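Local coordinates for protein amphinase-2 (Rana pipiens, PDB 2P7S) that hydrolyses polymeric RNA, including 18S and 28S ribosomal RNA, as a secreted ribonuclease of the pancreatic family and is toxic to cultured carcinoma cells, at residues C97-C100 against P105-F108; K12-T17 against T36-C41. One frame throughout, in Å; residues are numbered along the deposited sequence.

Contact 2 comes first along the chain. It joins the last turn of helix 6-15, just before the short strand 16-17, to the loop between helix 26-29 and strand 45-49. Contact 1 lies near the C-terminus, within the hairpin of strands 86-101 and 104-111. The two centres are about 14 Å apart. Both contacts reach the same mixed sheet, and they touch where Phe-108 CB lies 3.4 Å from His-15 NE2. Each brings one of the two probable catalytic histidines, His-15 and His-107, to the cleft. One acetate ion is hydrogen-bonded to both, consistent with the two contacts meeting at the active site.

Contact 1 of 2, residues C97-C100 against P105-F108; sequences CITC and PVHF. With ACT (acetate ion), chain D.
Backbone hydrogen bonds hold Thr-99 against Val-106 and His-107. Thr-99 N donates to His-107 O at 2.8 Å. Val-106 N donates to Thr-99 O at 2.9 Å, almost straight at 175°. His-107 N reaches the same Thr-99 O only weakly, at 3.4 Å. Two residues thus face one, a classic beta bulge.

Apolar packing gathers on the face of Ile-98, Pro-105 and Phe-108. Ile-98 CD1 lies 3.8 Å from Pro-105 CB, the two side chains side by side. Ile-98 CG2 is looser against the Phe-108 ring, at 4.4 Å from CD2. Trp-8 and Phe-11 of helix 6-15 pack on this face too. Disulfides from Cys-97 to Cys-114 and from Cys-100 to Cys-59 tie the strand to other parts of the chain.

On the other face Thr-99 OG1 sits at the edge of the His-107 ring, near its plane. This hydroxyl of Thr-99 is hydrogen-bonded to Asn-67 OD1.

Two donors of strand 104-111 hold the acetate, and His-15 NE2 is a third. A trans chi1 of -176° swings the His-107 ring out so that ND1 meets acetate O at 2.9 Å. Phe-108 N gives another bond of 2.9 Å to acetate OXT. This is the C-terminal hairpin of the pancreatic ribonuclease fold, carrying the histidine that is, by similarity, the proton donor of the active site.

Contact 2 of 2, residues K12-T17 against T36-C41; sequences KTKHIT and TPDGQC. With ACT (acetate ion), chain D.
The flat carboxylate of Asp-38 is met by Lys-14 NZ, which makes a salt bridge with OD2 at 2.6 Å. The amine comes from the anti side, 21° out of the carboxylate plane, and the two side chains cross at about a right angle. The other oxygen, Asp-38 OD1, is in a salt bridge with Lys-10 NZ. The ring of His-15 has Lys-14 CG over one face, 3.8 Å above its plane and offset toward the rim. At its edge lies the acetate, whose OXT accepts a bent bond of 2.8 Å from His-15 NE2 (136°). His-15 ND1 is bonded to Thr-46 O, so both ring nitrogens are engaged and the rotation of the ring is probably fixed. The Phe-11 and Phe-108 rings also meet it.

Lys-14 CG stands anti to the backbone N (chi1 -171°), and the extended chain beyond carries NZ to the carboxylate. A methionine in place of Lys-14 would probably leave Asp-38 OD2 without its charged mate, with Lys-10 the remaining salt-bridge partner of that carboxylate.

Pro-37 adds the apolar part. Its CG lies 3.7 Å from Thr-13 CG2, and its CD is 4.0 Å from Lys-14 CB. It sits in a type I beta turn from Thr-36 to Gly-39, closed by Gly-39 N to Thr-36 O. The contact docks this turn on the N-terminal helix of the pancreatic ribonuclease fold, which also bears the probable general base, His-15.

Contact 1 of 2, residues C97-C100 against P105-F108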
loop_
_atom_site.group_PDB
_atom_site.type_symbol
_atom_site.label_atom_id
_atom_site.label_comp_id
_atom_site.label_asym_id
_atom_site.label_seq_id
_atom_site.Cartn_x
_atom_site.Cartn_y
_atom_site.Cartn_z
ATOM N N CYS A 97 2.440 3.343 -8.258
ATOM C CA CYS A 97 1.412 3.422 -9.276
ATOM C C CYS A 97 0.137 2.908 -8.633
ATOM O O CYS A 97 0.087 1.774 -8.151
ATOM C CB CYS A 97 1.781 2.552 -10.487
ATOM S SG CYS A 97 0.438 2.472 -11.715
ATOM N N ILE A 98 -0.890 3.750 -8.616
ATOM C CA ILE A 98 -2.157 3.376 -8.005
ATOM C C ILE A 98 -3.325 3.679 -8.928
ATOM O O ILE A 98 -3.189 4.422 -9.902
ATOM C CB ILE A 98 -2.395 4.153 -6.681
ATOM C CG1 ILE A 98 -2.505 5.650 -6.973
ATOM C CG2 ILE A 98 -1.262 3.896 -5.703
ATOM C CD1 ILE A 98 -2.787 6.498 -5.747
ATOM N N THR A 99 -4.472 3.087 -8.624
ATOM C CA THR A 99 -5.671 3.352 -9.405
ATOM C C THR A 99 -6.448 4.335 -8.551
ATOM O O THR A 99 -6.581 4.140 -7.343
ATOM C CB THR A 99 -6.548 2.104 -9.600
ATOM O OG1 THR A 99 -5.772 1.057 -10.188
ATOM C CG2 THR A 99 -7.730 2.427 -10.511
ATOM N N CYS A 100 -6.935 5.396 -9.180
ATOM C CA CYS A 100 -7.714 6.412 -8.490
ATOM C C CYS A 100 -9.157 6.304 -8.942
ATOM O O CYS A 100 -9.431 5.866 -10.062
ATOM C CB CYS A 100 -7.243 7.817 -8.866
ATOM S SG CYS A 100 -5.559 8.311 -8.404
ATOM N N PRO A 105 -7.587 7.175 -3.703
ATOM C CA PRO A 105 -6.784 6.021 -4.134
ATOM C C PRO A 105 -7.653 4.799 -3.828
ATOM O O PRO A 105 -8.230 4.712 -2.740
ATOM C CB PRO A 105 -5.567 6.084 -3.212
ATOM C CG PRO A 105 -5.406 7.555 -2.959
ATOM C CD PRO A 105 -6.838 8.014 -2.747
ATOM N N VAL A 106 -7.778 3.865 -4.766
ATOM C CA VAL A 106 -8.595 2.685 -4.516
ATOM C C VAL A 106 -7.871 1.359 -4.726
ATOM O O VAL A 106 -8.318 0.325 -4.238
ATOM C CB VAL A 106 -9.902 2.693 -5.378
ATOM C CG1 VAL A 106 -10.726 3.934 -5.054
ATOM C CG2 VAL A 106 -9.575 2.657 -6.864
ATOM N N HIS A 107 -6.749 1.375 -5.434
ATOM C CA HIS A 107 -6.036 0.122 -5.668
ATOM C C HIS A 107 -4.548 0.341 -5.860
ATOM O O HIS A 107 -4.128 1.286 -6.527
ATOM C CB HIS A 107 -6.619 -0.584 -6.904
ATOM C CG HIS A 107 -6.021 -1.931 -7.177
ATOM N ND1 HIS A 107 -6.201 -3.012 -6.339
ATOM C CD2 HIS A 107 -5.240 -2.370 -8.196
ATOM C CE1 HIS A 107 -5.556 -4.057 -6.828
ATOM N NE2 HIS A 107 -4.965 -3.695 -7.954
ATOM N N PHE A 108 -3.741 -0.534 -5.267
ATOM C CA PHE A 108 -2.299 -0.425 -5.422
ATOM C C PHE A 108 -1.912 -1.308 -6.603
ATOM O O PHE A 108 -2.135 -2.515 -6.577
ATOM C CB PHE A 108 -1.578 -0.890 -4.159
ATOM C CG PHE A 108 -0.096 -0.689 -4.210
ATOM C CD1 PHE A 108 0.729 -1.629 -4.822
ATOM C CD2 PHE A 108 0.477 0.455 -3.674
ATOM C CE1 PHE A 108 2.104 -1.428 -4.898
ATOM C CE2 PHE A 108 1.855 0.668 -3.749
ATOM C CZ PHE A 108 2.666 -0.275 -4.362
HETATM C C ACT D . -6.386 -2.563 -3.072
HETATM O O ACT D . -7.186 -3.340 -3.638
HETATM O OXT ACT D . -5.150 -2.264 -3.420
HETATM C CH3 ACT D . -6.904 -1.874 -1.817
#

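Contact 2 of 2, residues K12-T17 against T36-C41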
loop_
_atom_site.group_PDB
_atom_site.type_symbol
_atom_site.label_atom_id
_atom_site.label_comp_id
_atom_site.label_asym_id
_atom_site.label_seq_id
_atom_site.Cartn_x
_atom_site.Cartn_y
_atom_site.Cartn_z
ATOM N N LYS A 12 -6.441 2.389 2.577
ATOM C CA LYS A 12 -5.639 2.860 3.711
ATOM C C LYS A 12 -5.303 1.715 4.661
ATOM O O LYS A 12 -4.168 1.581 5.120
ATOM C CB LYS A 12 -6.385 3.940 4.508
ATOM C CG LYS A 12 -6.420 5.319 3.864
ATOM C CD LYS A 12 -7.050 6.354 4.804
ATOM C CE LYS A 12 -8.526 6.067 5.042
ATOM N NZ LYS A 12 -9.141 7.028 6.011
ATOM N N THR A 13 -6.308 0.900 4.959
ATOM C CA THR A 13 -6.148 -0.222 5.873
ATOM C C THR A 13 -5.151 -1.241 5.330
ATOM O O THR A 13 -4.256 -1.692 6.040
ATOM C CB THR A 13 -7.513 -0.930 6.127
ATOM O OG1 THR A 13 -8.398 -0.037 6.821
ATOM C CG2 THR A 13 -7.322 -2.187 6.973
ATOM N N LYS A 14 -5.305 -1.579 4.058
ATOM C CA LYS A 14 -4.447 -2.558 3.425
ATOM C C LYS A 14 -3.044 -2.083 3.036
ATOM O O LYS A 14 -2.102 -2.873 3.063
ATOM C CB LYS A 14 -5.143 -3.115 2.177
ATOM C CG LYS A 14 -4.420 -4.298 1.551
ATOM C CD LYS A 14 -5.208 -4.912 0.399
ATOM C CE LYS A 14 -4.527 -6.184 -0.083
ATOM N NZ LYS A 14 -5.213 -6.766 -1.261
ATOM N N HIS A 15 -2.896 -0.804 2.701
ATOM C CA HIS A 15 -1.606 -0.298 2.234
ATOM C C HIS A 15 -0.888 0.813 2.970
ATOM O O HIS A 15 0.293 1.041 2.707
ATOM C CB HIS A 15 -1.744 0.146 0.776
ATOM C CG HIS A 15 -2.131 -0.958 -0.148
ATOM N ND1 HIS A 15 -1.272 -1.982 -0.468
ATOM C CD2 HIS A 15 -3.291 -1.217 -0.798
ATOM C CE1 HIS A 15 -1.884 -2.828 -1.277
ATOM N NE2 HIS A 15 -3.110 -2.388 -1.493
ATOM N N ILE A 16 -1.562 1.530 3.858
ATOM C CA ILE A 16 -0.873 2.613 4.538
ATOM C C ILE A 16 -0.560 2.290 5.990
ATOM O O ILE A 16 -1.421 1.826 6.740
ATOM C CB ILE A 16 -1.675 3.927 4.452
ATOM C CG1 ILE A 16 -2.003 4.232 2.985
ATOM C CG2 ILE A 16 -0.847 5.071 5.032
ATOM C CD1 ILE A 16 -2.663 5.578 2.748
ATOM N N THR A 17 0.689 2.520 6.379
ATOM C CA THR A 17 1.090 2.243 7.746
ATOM C C THR A 17 1.805 3.407 8.416
ATOM O O THR A 17 2.584 4.131 7.782
ATOM C CB THR A 17 2.005 0.991 7.832
ATOM O OG1 THR A 17 2.297 0.726 9.212
ATOM C CG2 THR A 17 3.311 1.209 7.085
ATOM N N THR A 36 -5.897 -6.699 7.101
ATOM C CA THR A 36 -6.006 -7.610 5.970
ATOM C C THR A 36 -7.428 -7.819 5.474
ATOM O O THR A 36 -8.005 -8.894 5.653
ATOM C CB THR A 36 -5.382 -8.976 6.315
ATOM O OG1 THR A 36 -5.880 -9.426 7.584
ATOM C CG2 THR A 36 -3.869 -8.860 6.377
ATOM N N PRO A 37 -8.003 -6.790 4.823
ATOM C CA PRO A 37 -9.363 -6.796 4.271
ATOM C C PRO A 37 -9.618 -7.960 3.320
ATOM O O PRO A 37 -10.686 -8.570 3.349
ATOM C CB PRO A 37 -9.450 -5.448 3.553
ATOM C CG PRO A 37 -8.555 -4.576 4.367
ATOM C CD PRO A 37 -7.362 -5.481 4.595
ATOM N N ASP A 38 -8.640 -8.268 2.474
ATOM C CA ASP A 38 -8.796 -9.359 1.521
ATOM C C ASP A 38 -8.395 -10.722 2.094
ATOM O O ASP A 38 -8.309 -11.704 1.359
ATOM C CB ASP A 38 -8.000 -9.060 0.245
ATOM C CG ASP A 38 -8.529 -7.837 -0.498
ATOM O OD1 ASP A 38 -9.738 -7.805 -0.809
ATOM O OD2 ASP A 38 -7.740 -6.908 -0.769
ATOM N N GLY A 39 -8.165 -10.774 3.404
ATOM C CA GLY A 39 -7.782 -12.019 4.050
ATOM C C GLY A 39 -6.338 -12.032 4.524
ATOM O O GLY A 39 -5.501 -11.299 3.999
ATOM N N GLN A 40 -6.043 -12.862 5.522
ATOM C CA GLN A 40 -4.684 -12.963 6.049
ATOM C C GLN A 40 -3.841 -13.979 5.284
ATOM O O GLN A 40 -4.364 -14.817 4.551
ATOM C CB GLN A 40 -4.697 -13.356 7.532
ATOM C CG GLN A 40 -5.230 -12.289 8.475
ATOM C CD GLN A 40 -6.672 -12.523 8.867
ATOM O OE1 GLN A 40 -6.998 -13.529 9.500
ATOM N NE2 GLN A 40 -7.547 -11.596 8.493
ATOM N N CYS A 41 -2.527 -13.885 5.465
ATOM C CA CYS A 41 -1.575 -14.784 4.825
ATOM C C CYS A 41 -1.634 -14.761 3.298
ATOM O O CYS A 41 -1.515 -15.797 2.650
ATOM C CB CYS A 41 -1.794 -16.217 5.330
ATOM S SG CYS A 41 -0.518 -17.408 4.813
HETATM C C ACT D . -6.386 -2.563 -3.072
HETATM O O ACT D . -7.186 -3.340 -3.638
HETATM O OXT ACT D . -5.150 -2.264 -3.420
HETATM C CH3 ACT D . -6.904 -1.874 -1.817
#